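Local coordinates for acetoin utilization protein AcuB, putative (Vibrio cholerae, PDB 2O16) that is of unknown function but, as a putative acetoin utilization protein built from two CBS domains, probably senses a small ligand such as a nucleotide, at residues R13-T21 and L34-A44; L48-L57 and L80-S90. All coordinates share one frame; numbering follows the deposited sequence.

How the interactions relate
Interactions 1 and 2 follow one another along the chain, with centres about 10 Å apart, and they meet through the two-stranded antiparallel hairpin 38-42 / 48-53. Interaction 1 lays the loop 13-21 along strand 38-42, and interaction 2 lays 80-90 along strand 48-53 and the start of the next helix. I41 joins them: its N lies 2.8 Å from G50 O, its O lies 2.8 Å from L49 N, and its CG2 packs 3.7 Å from M84 SD. Phosphates, probably from the crystallisation liquor, sit at both: one meets R37 and H38, another R37, a third S53, D56 and H85. They may mark anion-accepting places at the hairpin's open end.

Interaction 1: R13-T21 and L34-A44. With PO4 (phosphate ion), chain C; PO4 (phosphate ion), chain D.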
loop_
_atom_site.group_PDB
_atom_site.type_symbol
_atom_site.label_atom_id
_atom_site.label_comp_id
_atom_site.label_asym_id
_atom_site.label_seq_id
_atom_site.Cartn_x
_atom_site.Cartn_y
_atom_site.Cartn_z
ATOM N N ARG A 13 -2.189 -3.542 9.268
ATOM C CA ARG A 13 -1.280 -2.840 10.163
ATOM C C ARG A 13 0.136 -3.451 10.052
ATOM O O ARG A 13 0.303 -4.524 9.500
ATOM C CB ARG A 13 -1.811 -2.897 11.608
ATOM C CG ARG A 13 -3.219 -2.348 11.773
ATOM C CD ARG A 13 -3.614 -2.272 13.252
ATOM N NE ARG A 13 -4.956 -1.710 13.441
ATOM C CZ ARG A 13 -5.208 -0.496 13.930
ATOM N NH1 ARG A 13 -4.210 0.302 14.296
ATOM N NH2 ARG A 13 -6.467 -0.082 14.064
ATOM N N HIS A 14 1.148 -2.768 10.564
ATOM C CA HIS A 14 2.541 -3.278 10.462
ATOM C C HIS A 14 2.904 -3.814 9.076
ATOM O O HIS A 14 3.395 -4.934 8.973
ATOM C CB HIS A 14 2.821 -4.421 11.469
ATOM C CG HIS A 14 2.155 -4.248 12.788
ATOM N ND1 HIS A 14 2.389 -3.158 13.602
ATOM C CD2 HIS A 14 1.267 -5.031 13.446
ATOM C CE1 HIS A 14 1.664 -3.272 14.701
ATOM N NE2 HIS A 14 0.977 -4.402 14.631
ATOM N N PRO A 15 2.663 -3.030 7.990
ATOM C CA PRO A 15 3.065 -3.601 6.704
ATOM C C PRO A 15 4.590 -3.701 6.632
ATOM O O PRO A 15 5.290 -2.944 7.305
ATOM C CB PRO A 15 2.568 -2.579 5.679
ATOM C CG PRO A 15 2.479 -1.294 6.420
ATOM C CD PRO A 15 2.110 -1.676 7.850
ATOM N N HIS A 16 5.065 -4.658 5.861
ATOM C CA HIS A 16 6.476 -4.792 5.521
ATOM C C HIS A 16 6.878 -3.652 4.608
ATOM O O HIS A 16 6.221 -3.385 3.591
ATOM C CB HIS A 16 6.743 -6.114 4.823
ATOM C CG HIS A 16 6.596 -7.299 5.734
ATOM N ND1 HIS A 16 5.368 -7.846 6.044
ATOM C CD2 HIS A 16 7.517 -8.029 6.407
ATOM C CE1 HIS A 16 5.540 -8.876 6.861
ATOM N NE2 HIS A 16 6.834 -9.003 7.105
ATOM N N THR A 17 7.976 -3.023 4.975
ATOM C CA THR A 17 8.481 -1.807 4.304
ATOM C C THR A 17 9.953 -2.012 3.925
ATOM O O THR A 17 10.599 -2.984 4.363
ATOM C CB THR A 17 8.381 -0.604 5.238
ATOM O OG1 THR A 17 9.127 -0.881 6.424
ATOM C CG2 THR A 17 6.930 -0.332 5.623
ATOM N N LEU A 18 10.489 -1.113 3.114
ATOM C CA LEU A 18 11.909 -1.181 2.727
ATOM C C LEU A 18 12.498 0.217 2.764
ATOM O O LEU A 18 11.756 1.187 2.550
ATOM C CB LEU A 18 12.028 -1.777 1.320
ATOM C CG LEU A 18 11.809 -3.306 1.236
ATOM C CD1 LEU A 18 11.886 -3.774 -0.179
ATOM C CD2 LEU A 18 12.806 -4.137 2.128
ATOM N N LEU A 19 13.812 0.329 3.030
ATOM C CA LEU A 19 14.527 1.621 2.886
ATOM C C LEU A 19 14.692 1.983 1.415
ATOM O O LEU A 19 14.655 1.107 0.547
ATOM C CB LEU A 19 15.923 1.568 3.561
ATOM C CG LEU A 19 15.928 1.284 5.059
ATOM C CD1 LEU A 19 17.371 1.008 5.638
ATOM C CD2 LEU A 19 15.206 2.415 5.834
ATOM N N ARG A 20 14.836 3.283 1.128
ATOM C CA ARG A 20 14.869 3.777 -0.268
ATOM C C ARG A 20 16.106 3.366 -1.040
ATOM O O ARG A 20 16.145 3.463 -2.279
ATOM C CB ARG A 20 14.829 5.314 -0.263
ATOM C CG ARG A 20 16.066 5.954 0.417
ATOM C CD ARG A 20 15.867 7.464 0.680
ATOM N NE ARG A 20 15.900 8.226 -0.568
ATOM C CZ ARG A 20 17.016 8.663 -1.163
ATOM N NH1 ARG A 20 18.218 8.411 -0.654
ATOM N NH2 ARG A 20 16.931 9.345 -2.287
ATOM N N THR A 21 17.138 2.955 -0.283
ATOM C CA THR A 21 18.371 2.432 -0.830
ATOM C C THR A 21 18.400 0.905 -0.969
ATOM O O THR A 21 19.355 0.339 -1.499
ATOM C CB THR A 21 19.610 2.930 0.002
ATOM O OG1 THR A 21 19.349 2.801 1.409
ATOM C CG2 THR A 21 19.902 4.391 -0.308
ATOM N N LEU A 34 6.099 -13.120 0.501
ATOM C CA LEU A 34 4.836 -12.948 1.195
ATOM C C LEU A 34 3.616 -12.996 0.284
ATOM O O LEU A 34 2.487 -12.918 0.771
ATOM C CB LEU A 34 4.863 -11.619 1.941
ATOM C CG LEU A 34 6.031 -11.418 2.898
ATOM C CD1 LEU A 34 5.947 -10.009 3.488
ATOM C CD2 LEU A 34 6.055 -12.501 3.987
ATOM N N ASP A 35 3.839 -13.119 -1.020
ATOM C CA ASP A 35 2.769 -13.020 -2.008
ATOM C C ASP A 35 1.967 -11.738 -1.820
ATOM O O ASP A 35 0.745 -11.761 -1.632
ATOM C CB ASP A 35 1.839 -14.245 -2.020
ATOM C CG ASP A 35 0.972 -14.315 -3.289
ATOM O OD1 ASP A 35 1.287 -13.622 -4.286
ATOM O OD2 ASP A 35 -0.038 -15.069 -3.282
ATOM N N ILE A 36 2.670 -10.613 -1.866
ATOM C CA ILE A 36 1.998 -9.322 -1.815
ATOM C C ILE A 36 2.474 -8.516 -3.013
ATOM O O ILE A 36 3.396 -8.920 -3.724
ATOM C CB ILE A 36 2.286 -8.552 -0.492
ATOM C CG1 ILE A 36 3.788 -8.331 -0.335
ATOM C CG2 ILE A 36 1.680 -9.268 0.740
ATOM C CD1 ILE A 36 4.183 -7.452 0.842
ATOM N N ARG A 37 1.855 -7.365 -3.238
ATOM C CA ARG A 37 2.191 -6.571 -4.388
ATOM C C ARG A 37 2.446 -5.093 -4.104
ATOM O O ARG A 37 2.589 -4.311 -5.049
ATOM C CB ARG A 37 1.106 -6.703 -5.457
ATOM C CG ARG A 37 1.119 -8.067 -6.184
ATOM C CD ARG A 37 0.039 -8.065 -7.234
ATOM N NE ARG A 37 -1.274 -8.182 -6.602
ATOM C CZ ARG A 37 -2.159 -7.197 -6.505
ATOM N NH1 ARG A 37 -1.916 -5.975 -7.017
ATOM N NH2 ARG A 37 -3.317 -7.440 -5.910
ATOM N N HIS A 38 2.551 -4.721 -2.833
ATOM C CA HIS A 38 2.773 -3.323 -2.478
ATOM C C HIS A 38 3.686 -3.240 -1.281
ATOM O O HIS A 38 3.405 -3.865 -0.256
ATOM C CB HIS A 38 1.432 -2.614 -2.168
ATOM C CG HIS A 38 0.487 -2.613 -3.320
ATOM N ND1 HIS A 38 -0.398 -3.648 -3.555
ATOM C CD2 HIS A 38 0.335 -1.743 -4.348
ATOM C CE1 HIS A 38 -1.070 -3.404 -4.666
ATOM N NE2 HIS A 38 -0.634 -2.265 -5.175
ATOM N N VAL A 39 4.766 -2.477 -1.439
ATOM C CA VAL A 39 5.777 -2.303 -0.407
ATOM C C VAL A 39 6.020 -0.807 -0.242
ATOM O O VAL A 39 6.620 -0.180 -1.120
ATOM C CB VAL A 39 7.094 -2.969 -0.770
ATOM C CG1 VAL A 39 8.135 -2.778 0.349
ATOM C CG2 VAL A 39 6.866 -4.494 -1.066
ATOM N N PRO A 40 5.552 -0.260 0.876
ATOM C CA PRO A 40 5.890 1.121 1.194
ATOM C C PRO A 40 7.430 1.284 1.417
ATOM O O PRO A 40 8.127 0.374 1.957
ATOM C CB PRO A 40 5.098 1.387 2.480
ATOM C CG PRO A 40 4.039 0.273 2.536
ATOM C CD PRO A 40 4.706 -0.890 1.916
ATOM N N ILE A 41 7.939 2.417 0.957
ATOM C CA ILE A 41 9.327 2.831 1.165
ATOM C C ILE A 41 9.357 3.875 2.286
ATOM O O ILE A 41 8.638 4.878 2.221
ATOM C CB ILE A 41 9.907 3.459 -0.139
ATOM C CG1 ILE A 41 9.720 2.524 -1.360
ATOM C CG2 ILE A 41 11.361 3.928 0.067
ATOM C CD1 ILE A 41 10.181 1.091 -1.169
ATOM N N VAL A 42 10.167 3.646 3.321
ATOM C CA VAL A 42 10.137 4.512 4.509
ATOM C C VAL A 42 11.541 4.925 4.905
ATOM O O VAL A 42 12.511 4.306 4.456
ATOM C CB VAL A 42 9.468 3.808 5.719
ATOM C CG1 VAL A 42 7.978 3.523 5.431
ATOM C CG2 VAL A 42 10.237 2.491 6.076
ATOM N N ASP A 43 11.658 5.967 5.733
ATOM C CA ASP A 43 12.974 6.318 6.305
ATOM C C ASP A 43 13.164 5.558 7.624
ATOM O O ASP A 43 12.323 4.756 8.002
ATOM C CB ASP A 43 13.132 7.857 6.448
ATOM C CG ASP A 43 12.299 8.461 7.585
ATOM O OD1 ASP A 43 11.653 7.740 8.388
ATOM O OD2 ASP A 43 12.286 9.716 7.681
ATOM N N ALA A 44 14.253 5.837 8.342
ATOM C CA ALA A 44 14.574 5.140 9.580
ATOM C C ALA A 44 13.526 5.295 10.666
ATOM O O ALA A 44 13.421 4.425 11.533
ATOM C CB ALA A 44 15.967 5.573 10.104
HETATM P P PO4 C . -1.716 -6.697 -2.104
HETATM O O1 PO4 C . -0.437 -5.913 -1.945
HETATM O O2 PO4 C . -2.507 -6.001 -3.195
HETATM O O3 PO4 C . -1.290 -8.058 -2.606
HETATM O O4 PO4 C . -2.528 -6.824 -0.828
HETATM P P PO4 D . -5.098 -5.044 -8.630
HETATM O O1 PO4 D . -3.794 -4.400 -8.179
HETATM O O2 PO4 D . -5.510 -4.422 -9.973
HETATM O O3 PO4 D . -4.953 -6.542 -8.769
HETATM O O4 PO4 D . -6.150 -4.712 -7.608
HETATM O O HOH W 1 3.830 -4.165 2.506
HETATM O O HOH W 2 14.794 5.071 3.385
#
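L18 meets strand 38-42 with both backbone and side chain. Its N donates to P40 O at 3.0 Å and its O accepts from V42 N at 3.0 Å; the two bonds flank I41 and make a single bridge between L18 and I41, with I41 CA-H also directed at L18 O. The side chain of L18 passes obliquely over V39: CB lies 4.1 Å from V39 CG1, CG closes to 3.8 Å and CD1 stays at 3.9 Å. V39 presents that methyl by setting CG1 anti to its own N (chi1 -179°). Beta-branched V39, I41 and V42 suit an extended strand, and A27 and L30 of helix 24-34 also pack on L18.

T17 stands across V42, its OG1 3.6 Å from V42 CG2. L34, ending helix 24-34, sets CD1 over the face of the H16 ring, 3.5 Å from the centroid and 13° off the ring normal, a CH-pi contact. Water 1 joins H16 O to H38 O, and water 2 joins R20 N to V42 O. At the strand's start, R37 N and H38 ND1 both donate to O1 of one phosphate, R37 NH1 reaches the second, and R37 NH2 forms a salt bridge with D126; T125 and S127 also bond phosphate. Within the first CBS domain, the loop between strand 12-13 and helix 24-34 thus makes a parallel-type bridge to strand 38-42.

Interaction 2: L48-L57 and L80-S90; sequences LLGIVSQRDL and LFEVMHTDVTS. With PO4 (phosphate ion), chain E.
V52, M84 and L80 make the apolar heart of this contact. V52 CG1 touches M84 CB at 3.8 Å and L80 CD2 at 4.0 Å, the leucine crossing at about a right angle, and V83 CG1 fills in beside D56 CB and L57 CD2. M84 turns CG between its backbone N and carbonyl carbon (chi1 70°) and then runs extended, carrying CE to L49 CB. G50, with no side chain, lets the sulfur lie 4.0 Å from its CA, within the classic beta bulge that L49 and G50 form opposite I41. L48 CD2 and V88 CG1 meet tip to tip at 3.6 Å.

Waters and a phosphate carry the polar links. Water 3 joins L49 O to H85 O, water 4 joins I51 N to H85 O, and water 5 accepts from H85 N and donates to I51 O and D56 OD2. S53 and D56 form a capping box. S53 OG donates to O3 of the phosphate at 2.8 Å; phosphate O1 lies close to both D56 OD1 and H85 NE2, themselves 3.5 Å apart, with carboxylate and ring planes at 78°.

Strand 38-42 pairs with 48-53, helix 24-34 packs against L57 and L80, and strand 112-116 touches L48 and S90.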
loop_
_atom_site.group_PDB
_atom_site.type_symbol
_atom_site.label_atom_id
_atom_site.label_comp_id
_atom_site.label_asym_id
_atom_site.label_seq_id
_atom_site.Cartn_x
_atom_site.Cartn_y
_atom_site.Cartn_z
ATOM N N LEU A 48 6.786 7.883 5.659
ATOM C CA LEU A 48 6.503 7.374 4.338
ATOM C C LEU A 48 7.227 8.232 3.327
ATOM O O LEU A 48 7.086 9.461 3.336
ATOM C CB LEU A 48 4.996 7.401 4.073
ATOM C CG LEU A 48 4.575 7.050 2.644
ATOM C CD1 LEU A 48 4.898 5.552 2.452
ATOM C CD2 LEU A 48 3.070 7.352 2.433
ATOM N N LEU A 49 8.018 7.602 2.468
ATOM C CA LEU A 49 8.703 8.311 1.390
ATOM C C LEU A 49 8.076 8.002 0.027
ATOM O O LEU A 49 8.193 8.786 -0.885
ATOM C CB LEU A 49 10.167 7.881 1.321
ATOM C CG LEU A 49 10.968 8.126 2.607
ATOM C CD1 LEU A 49 12.401 7.599 2.451
ATOM C CD2 LEU A 49 10.963 9.618 2.919
ATOM N N GLY A 50 7.460 6.831 -0.106
ATOM C CA GLY A 50 6.859 6.394 -1.392
ATOM C C GLY A 50 6.392 4.949 -1.273
ATOM O O GLY A 50 6.383 4.391 -0.189
ATOM N N ILE A 51 6.001 4.338 -2.398
ATOM C CA ILE A 51 5.525 2.981 -2.381
ATOM C C ILE A 51 5.807 2.355 -3.758
ATOM O O ILE A 51 5.730 3.041 -4.786
ATOM C CB ILE A 51 4.018 2.919 -1.936
ATOM C CG1 ILE A 51 3.461 1.492 -2.006
ATOM C CG2 ILE A 51 3.154 3.910 -2.725
ATOM C CD1 ILE A 51 2.202 1.325 -1.197
ATOM N N VAL A 52 6.199 1.081 -3.774
ATOM C CA VAL A 52 6.419 0.390 -5.047
ATOM C C VAL A 52 5.410 -0.759 -5.175
ATOM O O VAL A 52 5.145 -1.465 -4.199
ATOM C CB VAL A 52 7.896 -0.134 -5.186
ATOM C CG1 VAL A 52 8.874 1.061 -5.302
ATOM C CG2 VAL A 52 8.273 -1.046 -3.984
ATOM N N SER A 53 4.816 -0.896 -6.357
ATOM C CA SER A 53 3.867 -1.981 -6.612
ATOM C C SER A 53 4.554 -3.023 -7.479
ATOM O O SER A 53 5.607 -2.759 -8.068
ATOM C CB SER A 53 2.630 -1.448 -7.347
ATOM O OG SER A 53 3.015 -0.933 -8.612
ATOM N N GLN A 54 3.946 -4.200 -7.586
ATOM C CA GLN A 54 4.421 -5.170 -8.581
ATOM C C GLN A 54 4.458 -4.537 -9.966
ATOM O O GLN A 54 5.408 -4.762 -10.740
ATOM C CB GLN A 54 3.524 -6.411 -8.613
ATOM C CG GLN A 54 3.992 -7.444 -9.664
ATOM C CD GLN A 54 2.998 -8.580 -9.794
ATOM O OE1 GLN A 54 1.967 -8.455 -10.459
ATOM N NE2 GLN A 54 3.271 -9.661 -9.104
ATOM N N ARG A 55 3.450 -3.713 -10.278
ATOM C CA ARG A 55 3.425 -3.047 -11.572
ATOM C C ARG A 55 4.644 -2.135 -11.791
ATOM O O ARG A 55 5.196 -2.061 -12.900
ATOM C CB ARG A 55 2.103 -2.290 -11.802
ATOM C CG ARG A 55 2.051 -1.629 -13.212
ATOM C CD ARG A 55 0.671 -1.083 -13.558
ATOM N NE ARG A 55 0.672 -0.301 -14.796
ATOM C CZ ARG A 55 -0.413 0.235 -15.354
ATOM N NH1 ARG A 55 -1.607 0.078 -14.795
ATOM N NH2 ARG A 55 -0.307 0.930 -16.479
ATOM N N ASP A 56 5.057 -1.417 -10.754
ATOM C CA ASP A 56 6.273 -0.591 -10.821
ATOM C C ASP A 56 7.501 -1.442 -11.130
ATOM O O ASP A 56 8.341 -1.066 -11.954
ATOM C CB ASP A 56 6.506 0.159 -9.493
ATOM C CG ASP A 56 5.448 1.224 -9.218
ATOM O OD1 ASP A 56 4.925 1.815 -10.190
ATOM O OD2 ASP A 56 5.133 1.462 -8.034
ATOM N N LEU A 57 7.634 -2.562 -10.410
ATOM C CA LEU A 57 8.808 -3.432 -10.568
ATOM C C LEU A 57 8.816 -4.051 -11.952
ATOM O O LEU A 57 9.855 -4.091 -12.616
ATOM C CB LEU A 57 8.864 -4.533 -9.484
ATOM C CG LEU A 57 8.915 -4.066 -8.026
ATOM C CD1 LEU A 57 9.272 -5.219 -7.104
ATOM C CD2 LEU A 57 9.894 -2.900 -7.831
ATOM N N LEU A 80 15.442 1.627 -4.866
ATOM C CA LEU A 80 13.990 1.876 -4.849
ATOM C C LEU A 80 13.621 3.354 -4.980
ATOM O O LEU A 80 12.596 3.678 -5.611
ATOM C CB LEU A 80 13.333 1.227 -3.620
ATOM C CG LEU A 80 13.375 -0.314 -3.713
ATOM C CD1 LEU A 80 13.205 -0.972 -2.389
ATOM C CD2 LEU A 80 12.342 -0.877 -4.759
ATOM N N PHE A 81 14.431 4.255 -4.411
ATOM C CA PHE A 81 14.167 5.695 -4.613
ATOM C C PHE A 81 14.099 6.109 -6.109
ATOM O O PHE A 81 13.421 7.101 -6.452
ATOM C CB PHE A 81 15.090 6.610 -3.779
ATOM C CG PHE A 81 16.517 6.731 -4.309
ATOM C CD1 PHE A 81 16.808 7.547 -5.418
ATOM C CD2 PHE A 81 17.560 6.058 -3.685
ATOM C CE1 PHE A 81 18.127 7.654 -5.902
ATOM C CE2 PHE A 81 18.864 6.159 -4.144
ATOM C CZ PHE A 81 19.152 6.961 -5.266
ATOM N N GLU A 82 14.786 5.364 -6.980
ATOM C CA GLU A 82 14.711 5.613 -8.440
ATOM C C GLU A 82 13.476 4.998 -9.094
ATOM O O GLU A 82 13.100 5.383 -10.198
ATOM C CB GLU A 82 15.980 5.116 -9.161
ATOM C CG GLU A 82 17.204 5.917 -8.766
ATOM C CD GLU A 82 18.456 5.605 -9.567
ATOM O OE1 GLU A 82 18.472 4.632 -10.358
ATOM O OE2 GLU A 82 19.441 6.362 -9.395
ATOM N N VAL A 83 12.887 3.993 -8.455
ATOM C CA VAL A 83 11.737 3.293 -9.031
ATOM C C VAL A 83 10.414 3.906 -8.534
ATOM O O VAL A 83 9.433 4.021 -9.293
ATOM C CB VAL A 83 11.795 1.777 -8.715
ATOM C CG1 VAL A 83 10.548 1.043 -9.231
ATOM C CG2 VAL A 83 13.101 1.130 -9.314
ATOM N N MET A 84 10.375 4.315 -7.270
ATOM C CA MET A 84 9.102 4.760 -6.697
ATOM C C MET A 84 8.652 6.105 -7.316
ATOM O O MET A 84 9.481 6.989 -7.636
ATOM C CB MET A 84 9.198 4.873 -5.170
ATOM C CG MET A 84 10.064 6.025 -4.701
ATOM S SD MET A 84 10.508 5.793 -2.968
ATOM C CE MET A 84 11.231 7.390 -2.554
ATOM N N HIS A 85 7.337 6.232 -7.483
ATOM C CA HIS A 85 6.720 7.457 -7.983
ATOM C C HIS A 85 6.928 8.587 -6.997
ATOM O O HIS A 85 6.837 8.370 -5.785
ATOM C CB HIS A 85 5.217 7.217 -8.190
ATOM C CG HIS A 85 4.918 6.499 -9.467
ATOM N ND1 HIS A 85 5.410 6.924 -10.687
ATOM C CD2 HIS A 85 4.206 5.381 -9.720
ATOM C CE1 HIS A 85 5.003 6.097 -11.638
ATOM N NE2 HIS A 85 4.270 5.156 -11.077
ATOM N N THR A 86 7.207 9.783 -7.524
ATOM C CA THR A 86 7.432 10.964 -6.684
ATOM C C THR A 86 6.099 11.510 -6.148
ATOM O O THR A 86 6.078 12.210 -5.148
ATOM C CB THR A 86 8.213 12.049 -7.475
ATOM O OG1 THR A 86 7.512 12.316 -8.690
ATOM C CG2 THR A 86 9.640 11.549 -7.842
ATOM N N ASP A 87 4.981 11.194 -6.799
ATOM C CA ASP A 87 3.677 11.581 -6.269
ATOM C C ASP A 87 3.197 10.479 -5.319
ATOM O O ASP A 87 3.082 9.328 -5.723
ATOM C CB ASP A 87 2.686 11.763 -7.405
ATOM C CG ASP A 87 3.180 12.767 -8.438
ATOM O OD1 ASP A 87 3.147 13.973 -8.147
ATOM O OD2 ASP A 87 3.615 12.345 -9.525
ATOM N N VAL A 88 2.897 10.849 -4.077
ATOM C CA VAL A 88 2.521 9.876 -3.071
ATOM C C VAL A 88 1.121 10.218 -2.499
ATOM O O VAL A 88 0.919 11.322 -1.970
ATOM C CB VAL A 88 3.566 9.856 -1.927
ATOM C CG1 VAL A 88 3.174 8.787 -0.849
ATOM C CG2 VAL A 88 4.986 9.601 -2.479
ATOM N N THR A 89 0.184 9.272 -2.604
ATOM C CA THR A 89 -1.176 9.460 -2.095
ATOM C C THR A 89 -1.276 8.691 -0.786
ATOM O O THR A 89 -0.825 7.538 -0.722
ATOM C CB THR A 89 -2.227 8.960 -3.108
ATOM O OG1 THR A 89 -2.019 9.630 -4.360
ATOM C CG2 THR A 89 -3.693 9.265 -2.628
ATOM N N SER A 90 -1.823 9.324 0.242
ATOM C CA SER A 90 -1.989 8.681 1.556
ATOM C C SER A 90 -3.288 9.179 2.202
ATOM O O SER A 90 -3.989 10.091 1.650
ATOM C CB SER A 90 -0.785 8.981 2.475
ATOM O OG SER A 90 -0.728 10.374 2.736
HETATM P P PO4 E . 1.395 2.010 -10.520
HETATM O O1 PO4 E . 2.606 2.843 -10.147
HETATM O O2 PO4 E . 1.746 1.281 -11.801
HETATM O O3 PO4 E . 1.066 0.969 -9.436
HETATM O O4 PO4 E . 0.227 2.933 -10.837
HETATM O O HOH W 3 8.304 9.304 -3.721
HETATM O O HOH W 4 5.714 6.278 -4.532
HETATM O O HOH W 5 5.561 4.046 -7.100
#